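Local coordinates for protein beta-galactosidase (Trichoderma reesei, PDB 3OG2) that probably hydrolyses terminal non-reducing beta-D-galactose residues of beta-D-galactosides, as a glycosylated family 35 glycoside hydrolase built on a TIM barrel with added all-beta domains, at residues S667-R672 / G844-R849; Y675-W680 / S820-G825; T712-G717 / I777-V782. One frame throughout, in Å; residues are numbered along the deposited sequence.

Contact 1: S667-R672 / G844-R849; sequences SLPEIR and GLFFER
Ser-667 meets the start of helix 846-850 through OG, which its first torsion (chi1 -173°) sets anti to the backbone N, and Glu-670 reaches Arg-849 because its chain bends at chi2 (85°). Ser-667 OG accepts the N-H of Phe-847 N at 3.0 Å with an N-H...O angle of 156°, binding an amide of the first helical turn. Ser-667 OG also lies in the plane of the Phe-847 ring, at its edge, 3.2 Å from Phe-847 CD2.

One residue earlier on the helix, the Phe-846 ring takes Pro-669 over one face. Pro-669 CG sits 3.6 Å from the centroid of the Phe-846 ring and close to the ring normal, the geometry of a CH-pi contact.

The carboxylate of Glu-670 and the guanidinium of Arg-849 come from opposite directions with their planes steeply turned to one another. Both end nitrogens grip a single oxygen: Arg-849 NH1 lies 3.0 Å from Glu-670 OE2 nearly along its C-O axis, and Arg-849 NH2 lies 2.9 Å from Glu-670 OE2 but above the carboxylate plane. The oxygen itself lies in the guanidinium plane, so this is an end-on salt bridge in which NH1 and NH2 both go to one oxygen. Arg-849 NH1 also donates to Gly-844 O at 2.8 Å, and NH2 has a second anionic partner in the C-terminal carboxylate of Tyr-1003.

A water ties the two halves together, donating to Ser-667 O and Glu-670 OE2 and accepting from Phe-846 N, which lies 2.8 Å from it. Glu-670 OE2 thus receives three hydrogen bonds in a buried setting, an environment that would be expected to favour its ionised form, and Arg-849, paired with two carboxylates, would probably be held charged as well.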
loop_
_atom_site.group_PDB
_atom_site.type_symbol
_atom_site.label_atom_id
_atom_site.label_comp_id
_atom_site.label_asym_id
_atom_site.label_seq_id
_atom_site.Cartn_x
_atom_site.Cartn_y
_atom_site.Cartn_z
ATOM N N SER A 667 -19.539 -0.609 28.781
ATOM C CA SER A 667 -19.709 -1.503 27.653
ATOM C C SER A 667 -19.493 -2.961 28.042
ATOM O O SER A 667 -19.247 -3.802 27.182
ATOM C CB SER A 667 -18.777 -1.113 26.509
ATOM O OG SER A 667 -19.069 -1.900 25.322
ATOM N N LEU A 668 -19.654 -3.271 29.328
ATOM C CA LEU A 668 -19.797 -4.667 29.743
ATOM C C LEU A 668 -20.978 -4.807 30.701
ATOM O O LEU A 668 -20.880 -5.315 31.838
ATOM C CB LEU A 668 -18.471 -5.139 30.325
ATOM C CG LEU A 668 -18.308 -6.659 30.409
ATOM C CD1 LEU A 668 -18.282 -7.338 29.036
ATOM C CD2 LEU A 668 -17.025 -6.972 31.225
ATOM N N PRO A 669 -22.181 -4.400 30.278
ATOM C CA PRO A 669 -23.356 -4.563 31.140
ATOM C C PRO A 669 -23.705 -6.037 31.366
ATOM O O PRO A 669 -24.445 -6.360 32.279
ATOM C CB PRO A 669 -24.465 -3.916 30.328
ATOM C CG PRO A 669 -24.042 -4.058 28.888
ATOM C CD PRO A 669 -22.556 -3.794 28.961
ATOM N N GLU A 670 -23.125 -6.918 30.533
ATOM C CA GLU A 670 -23.396 -8.347 30.604
ATOM C C GLU A 670 -23.112 -8.896 31.990
ATOM O O GLU A 670 -23.727 -9.892 32.395
ATOM C CB GLU A 670 -22.453 -9.105 29.649
ATOM C CG GLU A 670 -22.787 -8.861 28.185
ATOM C CD GLU A 670 -22.203 -7.643 27.537
ATOM O OE1 GLU A 670 -21.666 -6.750 28.227
ATOM O OE2 GLU A 670 -22.248 -7.524 26.276
ATOM N N ILE A 671 -22.142 -8.326 32.723
ATOM C CA ILE A 671 -21.727 -8.958 33.957
ATOM C C ILE A 671 -22.555 -8.469 35.138
ATOM O O ILE A 671 -22.361 -8.965 36.262
ATOM C CB ILE A 671 -20.215 -8.729 34.259
ATOM C CG1 ILE A 671 -19.864 -7.257 34.397
ATOM C CG2 ILE A 671 -19.350 -9.443 33.234
ATOM C CD1 ILE A 671 -18.481 -7.000 34.970
ATOM N N ARG A 672 -23.475 -7.556 34.925
ATOM C CA ARG A 672 -24.327 -7.087 36.008
ATOM C C ARG A 672 -25.467 -8.072 36.263
ATOM O O ARG A 672 -25.939 -8.760 35.378
ATOM C CB ARG A 672 -24.904 -5.723 35.637
ATOM C CG ARG A 672 -23.894 -4.662 35.243
ATOM C CD ARG A 672 -24.696 -3.492 34.661
ATOM N NE ARG A 672 -24.102 -2.196 34.922
ATOM C CZ ARG A 672 -23.797 -1.321 33.972
ATOM N NH1 ARG A 672 -23.970 -1.543 32.673
ATOM N NH2 ARG A 672 -23.252 -0.156 34.314
ATOM N N GLY A 844 -18.305 -7.197 18.400
ATOM C CA GLY A 844 -19.437 -7.613 19.213
ATOM C C GLY A 844 -19.536 -6.879 20.552
ATOM O O GLY A 844 -20.382 -7.319 21.344
ATOM N N LEU A 845 -18.678 -5.897 20.861
ATOM C CA LEU A 845 -18.821 -5.286 22.166
ATOM C C LEU A 845 -20.165 -4.526 22.269
ATOM O O LEU A 845 -20.692 -4.052 21.271
ATOM C CB LEU A 845 -17.682 -4.280 22.387
ATOM C CG LEU A 845 -16.300 -4.921 22.635
ATOM C CD1 LEU A 845 -15.210 -3.869 22.588
ATOM C CD2 LEU A 845 -16.263 -5.698 23.946
ATOM N N PHE A 846 -20.704 -4.438 23.494
ATOM C CA PHE A 846 -22.016 -3.856 23.680
ATOM C C PHE A 846 -22.158 -2.514 22.999
ATOM O O PHE A 846 -23.152 -2.269 22.299
ATOM C CB PHE A 846 -22.287 -3.704 25.188
ATOM C CG PHE A 846 -23.489 -2.864 25.534
ATOM C CD1 PHE A 846 -24.758 -3.463 25.464
ATOM C CD2 PHE A 846 -23.346 -1.542 25.919
ATOM C CE1 PHE A 846 -25.859 -2.675 25.777
ATOM C CE2 PHE A 846 -24.445 -0.758 26.233
ATOM C CZ PHE A 846 -25.708 -1.353 26.159
ATOM N N PHE A 847 -21.185 -1.614 23.156
ATOM C CA PHE A 847 -21.407 -0.273 22.540
ATOM C C PHE A 847 -21.527 -0.372 21.017
ATOM O O PHE A 847 -22.285 0.412 20.392
ATOM C CB PHE A 847 -20.331 0.745 22.928
ATOM C CG PHE A 847 -18.981 0.522 22.234
ATOM C CD1 PHE A 847 -18.684 1.250 21.102
ATOM C CD2 PHE A 847 -18.054 -0.388 22.697
ATOM C CE1 PHE A 847 -17.492 1.123 20.398
ATOM C CE2 PHE A 847 -16.830 -0.540 22.026
ATOM C CZ PHE A 847 -16.565 0.197 20.874
ATOM N N GLU A 848 -20.774 -1.297 20.384
ATOM C CA GLU A 848 -20.850 -1.477 18.921
ATOM C C GLU A 848 -22.205 -2.046 18.517
ATOM O O GLU A 848 -22.811 -1.602 17.540
ATOM C CB GLU A 848 -19.717 -2.441 18.471
ATOM C CG GLU A 848 -18.323 -1.920 18.802
ATOM C CD GLU A 848 -17.242 -2.900 18.365
ATOM O OE1 GLU A 848 -17.072 -3.991 19.008
ATOM O OE2 GLU A 848 -16.541 -2.558 17.377
ATOM N N ARG A 849 -22.665 -3.061 19.304
ATOM C CA ARG A 849 -23.928 -3.683 18.954
ATOM C C ARG A 849 -25.045 -2.651 18.984
ATOM O O ARG A 849 -25.976 -2.732 18.176
ATOM C CB ARG A 849 -24.285 -4.813 19.941
ATOM C CG ARG A 849 -23.199 -5.917 19.941
ATOM C CD ARG A 849 -23.681 -7.129 20.716
ATOM N NE ARG A 849 -24.222 -6.916 22.056
ATOM C CZ ARG A 849 -23.637 -7.159 23.218
ATOM N NH1 ARG A 849 -22.374 -7.570 23.318
ATOM N NH2 ARG A 849 -24.311 -6.968 24.342
HETATM O O HOH W 1 -19.884 -6.061 25.613
#

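Contact 2: Y675-W680 / S820-G825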
loop_
_atom_site.group_PDB
_atom_site.type_symbol
_atom_site.label_atom_id
_atom_site.label_comp_id
_atom_site.label_asym_id
_atom_site.label_seq_id
_atom_site.Cartn_x
_atom_site.Cartn_y
_atom_site.Cartn_z
ATOM N N TYR A 675 -28.656 -8.355 34.064
ATOM C CA TYR A 675 -28.557 -8.393 32.612
ATOM C C TYR A 675 -29.460 -9.475 32.025
ATOM O O TYR A 675 -29.428 -10.606 32.499
ATOM C CB TYR A 675 -27.104 -8.676 32.187
ATOM C CG TYR A 675 -26.927 -8.511 30.715
ATOM C CD1 TYR A 675 -26.929 -7.243 30.139
ATOM C CD2 TYR A 675 -26.746 -9.613 29.893
ATOM C CE1 TYR A 675 -26.773 -7.033 28.784
ATOM C CE2 TYR A 675 -26.591 -9.421 28.536
ATOM C CZ TYR A 675 -26.595 -8.160 27.991
ATOM O OH TYR A 675 -26.429 -8.033 26.635
ATOM N N ASP A 676 -30.203 -9.139 30.987
ATOM C CA ASP A 676 -31.025 -10.100 30.256
ATOM C C ASP A 676 -30.322 -10.471 28.952
ATOM O O ASP A 676 -30.018 -9.556 28.168
ATOM C CB ASP A 676 -32.378 -9.470 29.953
ATOM C CG ASP A 676 -33.308 -10.348 29.158
ATOM O OD1 ASP A 676 -33.122 -10.610 27.963
ATOM O OD2 ASP A 676 -34.356 -10.768 29.675
ATOM N N ASP A 677 -30.082 -11.768 28.704
ATOM C CA ASP A 677 -29.457 -12.168 27.443
ATOM C C ASP A 677 -30.435 -13.003 26.609
ATOM O O ASP A 677 -29.991 -13.785 25.752
ATOM C CB ASP A 677 -28.154 -12.907 27.715
ATOM C CG ASP A 677 -28.288 -14.240 28.413
ATOM O OD1 ASP A 677 -29.431 -14.723 28.539
ATOM O OD2 ASP A 677 -27.270 -14.869 28.798
ATOM N N SER A 678 -31.742 -12.876 26.822
ATOM C CA SER A 678 -32.745 -13.636 26.100
ATOM C C SER A 678 -32.646 -13.373 24.605
ATOM O O SER A 678 -33.089 -14.260 23.833
ATOM C CB SER A 678 -34.166 -13.314 26.604
ATOM O OG SER A 678 -34.473 -11.942 26.345
ATOM N N ARG A 679 -32.114 -12.270 24.154
ATOM C CA ARG A 679 -32.023 -12.015 22.701
ATOM C C ARG A 679 -30.789 -12.590 22.060
ATOM O O ARG A 679 -30.639 -12.591 20.837
ATOM C CB ARG A 679 -32.028 -10.495 22.449
ATOM C CG ARG A 679 -33.358 -9.861 22.880
ATOM C CD ARG A 679 -33.193 -8.364 22.948
ATOM N NE ARG A 679 -34.405 -7.638 23.343
ATOM C CZ ARG A 679 -34.740 -7.352 24.594
ATOM N NH1 ARG A 679 -33.990 -7.770 25.609
ATOM N NH2 ARG A 679 -35.833 -6.643 24.805
ATOM N N TRP A 680 -29.854 -13.076 22.888
ATOM C CA TRP A 680 -28.583 -13.537 22.334
ATOM C C TRP A 680 -28.769 -14.852 21.559
ATOM O O TRP A 680 -29.516 -15.742 21.974
ATOM C CB TRP A 680 -27.565 -13.825 23.447
ATOM C CG TRP A 680 -26.966 -12.591 24.077
ATOM C CD1 TRP A 680 -27.600 -11.427 24.460
ATOM C CD2 TRP A 680 -25.579 -12.431 24.379
ATOM N NE1 TRP A 680 -26.649 -10.561 24.989
ATOM C CE2 TRP A 680 -25.412 -11.152 24.949
ATOM C CE3 TRP A 680 -24.462 -13.263 24.220
ATOM C CZ2 TRP A 680 -24.162 -10.670 25.359
ATOM C CZ3 TRP A 680 -23.232 -12.789 24.623
ATOM C CH2 TRP A 680 -23.088 -11.510 25.189
ATOM N N SER A 820 -24.059 -24.599 29.312
ATOM C CA SER A 820 -24.854 -24.246 28.119
ATOM C C SER A 820 -24.507 -22.823 27.736
ATOM O O SER A 820 -24.307 -21.974 28.617
ATOM C CB SER A 820 -26.360 -24.419 28.340
ATOM O OG SER A 820 -26.839 -23.445 29.220
ATOM N N TRP A 821 -24.451 -22.566 26.407
ATOM C CA TRP A 821 -23.807 -21.355 25.934
ATOM C C TRP A 821 -24.671 -20.483 25.052
ATOM O O TRP A 821 -25.490 -20.978 24.260
ATOM C CB TRP A 821 -22.599 -21.762 25.101
ATOM C CG TRP A 821 -21.508 -22.461 25.853
ATOM C CD1 TRP A 821 -21.365 -23.836 25.974
ATOM C CD2 TRP A 821 -20.425 -21.853 26.560
ATOM N NE1 TRP A 821 -20.240 -24.105 26.725
ATOM C CE2 TRP A 821 -19.643 -22.926 27.100
ATOM C CE3 TRP A 821 -20.041 -20.510 26.791
ATOM C CZ2 TRP A 821 -18.495 -22.701 27.851
ATOM C CZ3 TRP A 821 -18.866 -20.278 27.560
ATOM C CH2 TRP A 821 -18.133 -21.389 28.070
ATOM N N LYS A 822 -24.410 -19.188 25.098
ATOM C CA LYS A 822 -24.893 -18.208 24.131
ATOM C C LYS A 822 -23.651 -17.425 23.660
ATOM O O LYS A 822 -22.588 -17.438 24.329
ATOM C CB LYS A 822 -25.874 -17.220 24.760
ATOM C CG LYS A 822 -27.056 -17.957 25.382
ATOM C CD LYS A 822 -28.142 -16.959 25.750
ATOM C CE LYS A 822 -29.295 -17.670 26.482
ATOM N NZ LYS A 822 -30.435 -16.712 26.659
ATOM N N LEU A 823 -23.771 -16.788 22.481
ATOM C CA LEU A 823 -22.606 -16.023 21.986
ATOM C C LEU A 823 -23.085 -14.852 21.172
ATOM O O LEU A 823 -24.213 -14.824 20.677
ATOM C CB LEU A 823 -21.636 -16.897 21.183
ATOM C CG LEU A 823 -21.952 -17.057 19.669
ATOM C CD1 LEU A 823 -20.747 -17.688 18.981
ATOM C CD2 LEU A 823 -23.235 -17.847 19.387
ATOM N N THR A 824 -22.184 -13.878 20.999
ATOM C CA THR A 824 -22.411 -12.851 19.995
ATOM C C THR A 824 -21.073 -12.326 19.454
ATOM O O THR A 824 -20.085 -12.239 20.174
ATOM C CB THR A 824 -23.218 -11.667 20.544
ATOM O OG1 THR A 824 -23.635 -10.852 19.439
ATOM C CG2 THR A 824 -22.415 -10.811 21.543
ATOM N N GLY A 825 -21.159 -11.927 18.182
ATOM C CA GLY A 825 -20.221 -10.990 17.592
ATOM C C GLY A 825 -21.036 -9.735 17.188
ATOM O O GLY A 825 -21.950 -9.326 17.912
HETATM O O HOH W 2 -31.315 -16.400 23.957
#
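Lys-822 runs from strand 820-824 past Trp-680 to Asp-677. Lys-822 CB rests 4.0 Å from Trp-680 CB. Beyond CG the chain is fully extended, with chi2 to chi4 all near 180°, and this carries Lys-822 CD past Trp-680 CB, at 3.9 Å, and up to the carbonyl and carboxylate of Asp-677. CE continues along Asp-677, closest to OD1. At the tip, Lys-822 NZ forms a salt bridge with Asp-677 OD1 at 2.9 Å, approaching from above the carboxylate plane, and a hydrogen bond with Asp-677 O at 3.1 Å. A water also accepts from NZ.

Asp-677 O is gripped twice, since Trp-680 N donates to it from the opposite face of the carbonyl plane to Lys-822 NZ; the Trp-680 bond closes the type I turn from Asp-677 to Trp-680. The other carboxylate oxygen, OD2, pairs with Arg-716 and Arg-718, so Asp-677 sits among three cationic groups that would be expected to favour its charged form.

Two residues lie over opposite faces of the Trp-680 indole: Asp-677 CB covers one, and Thr-824 CG2 the other, 3.9 Å from the centroid of the Trp-680 six-membered ring in a CH-pi contact. Thr-824 OG1 is turned to Gly-825 O and hydrogen-bonds it at 2.7 Å.

Ser-678 N donates to Asp-676 OD1, and this Asx turn runs into and overlaps the type I turn. The whole is a type I turn packed on the edge strand 820-824 of a five-stranded antiparallel sheet, with 675-680 belonging to the family's second all-beta domain.

Contact 3: T712-G717 / I777-V782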
loop_
_atom_site.group_PDB
_atom_site.type_symbol
_atom_site.label_atom_id
_atom_site.label_comp_id
_atom_site.label_asym_id
_atom_site.label_seq_id
_atom_site.Cartn_x
_atom_site.Cartn_y
_atom_site.Cartn_z
ATOM N N THR A 712 -14.520 -8.290 18.278
ATOM C CA THR A 712 -14.547 -8.993 19.535
ATOM C C THR A 712 -15.801 -9.872 19.649
ATOM O O THR A 712 -16.904 -9.480 19.272
ATOM C CB THR A 712 -14.577 -7.931 20.676
ATOM O OG1 THR A 712 -13.566 -6.964 20.451
ATOM C CG2 THR A 712 -14.390 -8.559 22.060
ATOM N N LEU A 713 -15.628 -11.069 20.207
ATOM C CA LEU A 713 -16.715 -11.993 20.487
ATOM C C LEU A 713 -16.971 -12.094 21.987
ATOM O O LEU A 713 -16.041 -11.926 22.797
ATOM C CB LEU A 713 -16.310 -13.396 19.993
ATOM C CG LEU A 713 -15.969 -13.519 18.510
ATOM C CD1 LEU A 713 -15.572 -14.970 18.216
ATOM C CD2 LEU A 713 -17.144 -13.055 17.646
ATOM N N LEU A 714 -18.213 -12.392 22.353
ATOM C CA LEU A 714 -18.562 -12.664 23.733
ATOM C C LEU A 714 -19.310 -13.987 23.823
ATOM O O LEU A 714 -20.112 -14.296 22.952
ATOM C CB LEU A 714 -19.389 -11.578 24.401
ATOM C CG LEU A 714 -18.665 -10.261 24.689
ATOM C CD1 LEU A 714 -18.667 -9.363 23.480
ATOM C CD2 LEU A 714 -19.321 -9.556 25.892
ATOM N N PHE A 715 -19.047 -14.704 24.896
ATOM C CA PHE A 715 -19.717 -15.964 25.174
ATOM C C PHE A 715 -20.287 -15.921 26.577
ATOM O O PHE A 715 -19.645 -15.370 27.479
ATOM C CB PHE A 715 -18.752 -17.152 25.118
ATOM C CG PHE A 715 -18.106 -17.278 23.750
ATOM C CD1 PHE A 715 -16.984 -16.507 23.393
ATOM C CD2 PHE A 715 -18.646 -18.140 22.824
ATOM C CE1 PHE A 715 -16.492 -16.595 22.095
ATOM C CE2 PHE A 715 -18.159 -18.300 21.527
ATOM C CZ PHE A 715 -17.084 -17.502 21.200
ATOM N N ARG A 716 -21.457 -16.506 26.765
ATOM C CA ARG A 716 -22.055 -16.578 28.120
ATOM C C ARG A 716 -22.390 -18.044 28.384
ATOM O O ARG A 716 -23.163 -18.643 27.613
ATOM C CB ARG A 716 -23.319 -15.705 28.217
ATOM C CG ARG A 716 -22.879 -14.242 28.229
ATOM C CD ARG A 716 -24.028 -13.319 28.236
ATOM N NE ARG A 716 -24.999 -13.426 29.308
ATOM C CZ ARG A 716 -24.854 -12.888 30.511
ATOM N NH1 ARG A 716 -23.688 -12.294 30.825
ATOM N NH2 ARG A 716 -25.806 -12.913 31.440
ATOM N N GLY A 717 -21.742 -18.592 29.394
ATOM C CA GLY A 717 -21.923 -19.985 29.715
ATOM C C GLY A 717 -22.621 -20.180 31.056
ATOM O O GLY A 717 -22.102 -19.734 32.103
ATOM N N ILE A 777 -23.235 -17.641 35.703
ATOM C CA ILE A 777 -22.998 -17.348 34.282
ATOM C C ILE A 777 -21.558 -16.868 34.091
ATOM O O ILE A 777 -21.180 -15.854 34.696
ATOM C CB ILE A 777 -23.990 -16.288 33.720
ATOM C CG1 ILE A 777 -25.419 -16.753 33.917
ATOM C CG2 ILE A 777 -23.663 -16.035 32.264
ATOM C CD1 ILE A 777 -26.467 -15.748 33.412
ATOM N N LEU A 778 -20.819 -17.577 33.277
ATOM C CA LEU A 778 -19.490 -17.122 32.871
ATOM C C LEU A 778 -19.638 -16.204 31.690
ATOM O O LEU A 778 -20.295 -16.532 30.719
ATOM C CB LEU A 778 -18.665 -18.353 32.481
ATOM C CG LEU A 778 -18.214 -19.199 33.636
ATOM C CD1 LEU A 778 -17.815 -20.594 33.144
ATOM C CD2 LEU A 778 -17.033 -18.560 34.377
ATOM N N THR A 779 -19.020 -15.037 31.747
ATOM C CA THR A 779 -18.946 -14.170 30.568
ATOM C C THR A 779 -17.490 -14.175 30.124
ATOM O O THR A 779 -16.600 -13.863 30.905
ATOM C CB THR A 779 -19.420 -12.720 30.853
ATOM O OG1 THR A 779 -20.810 -12.728 31.184
ATOM C CG2 THR A 779 -19.266 -11.856 29.614
ATOM N N VAL A 780 -17.276 -14.579 28.859
ATOM C CA VAL A 780 -15.930 -14.719 28.327
ATOM C C VAL A 780 -15.833 -13.760 27.136
ATOM O O VAL A 780 -16.632 -13.881 26.202
ATOM C CB VAL A 780 -15.681 -16.164 27.851
ATOM C CG1 VAL A 780 -14.265 -16.303 27.262
ATOM C CG2 VAL A 780 -15.907 -17.101 29.004
ATOM N N VAL A 781 -14.930 -12.803 27.143
ATOM C CA VAL A 781 -14.725 -11.879 26.050
ATOM C C VAL A 781 -13.474 -12.357 25.322
ATOM O O VAL A 781 -12.449 -12.594 25.974
ATOM C CB VAL A 781 -14.519 -10.447 26.585
ATOM C CG1 VAL A 781 -14.357 -9.466 25.397
ATOM C CG2 VAL A 781 -15.691 -10.037 27.474
ATOM N N VAL A 782 -13.548 -12.522 24.010
ATOM C CA VAL A 782 -12.425 -13.020 23.233
ATOM C C VAL A 782 -12.220 -12.041 22.067
ATOM O O VAL A 782 -13.090 -11.956 21.203
ATOM C CB VAL A 782 -12.660 -14.444 22.665
ATOM C CG1 VAL A 782 -11.419 -14.895 21.897
ATOM C CG2 VAL A 782 -13.008 -15.410 23.805
#
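Arg-716 and Thr-779, a non-hydrogen-bonded pair of the antiparallel strands 713-720 and 775-782, lie side by side and point the same way, with Arg-716 NH1 2.9 Å from Thr-779 OG1. The arginine chain bends at chi3 (57°), which lays its guanidinium against Ile-777: Ile-777 CG2 stands over the centre of one face, 3.8 Å from Arg-716 CZ. The charged end is claimed from beyond the pair, NE by the carboxylate of Asp-677 in a salt bridge and NH1 by the carbonyl of Glu-670. A leucine in place of Arg-716 would remove the guanidinium, and is likely to leave Asp-677 without one of its cationic partners and Glu-670 O without this donor.

On the same face, Leu-714 and Val-781 also run alongside one another, Leu-714 CD2 lying 4.0 Å from Val-781 CG2. Val-781 CG1 is pressed by Thr-712 CG2, which crosses it obliquely at 3.5 Å, tighter than usual for two methyl carbons.

The other face carries Phe-715, Val-780 and Val-782. Phe-715 CE1 lies 4.1 Å from Val-782 CG2, which approaches the ring obliquely, while Val-780 O lies at the ring edge, near its plane.

Between the two faces the strands run antiparallel, their short axes at 166°, joined by three hydrogen-bonded pairs. In the central one Phe-715 N donates to Val-780 O at 2.9 Å, and Val-780 N answers to Phe-715 O.

Strand 740-744 pairs with the far edge of 775-782, and strand 820-824 with that of 713-720, making both segments interior strands of the sheet; Val-780 and Val-782 pack onto strand 726-733, while Leu-714 and Arg-716 touch Trp-680 of the loop.

Overall arrangement
All three contacts are largely buried within the chain, but contact 2 reaches its surface, where Ser-678 is exposed and Lys-822 partly so. Contact 3 joins two interior strands by regular backbone bonding, whereas contacts 1 and 2 rely on side chains, each with a salt bridge and a water, that of contact 1 buried and that of contact 2 nearer the surface. Contacts 2 and 3 share one sheet, strand 820-824 lying beside 713-720, while contact 1 packs the loop after strand 663-666 against a short helix. That same loop supplies 675-680, and Arg-716 of contact 3 is where the loop segments of contacts 1 and 2 converge.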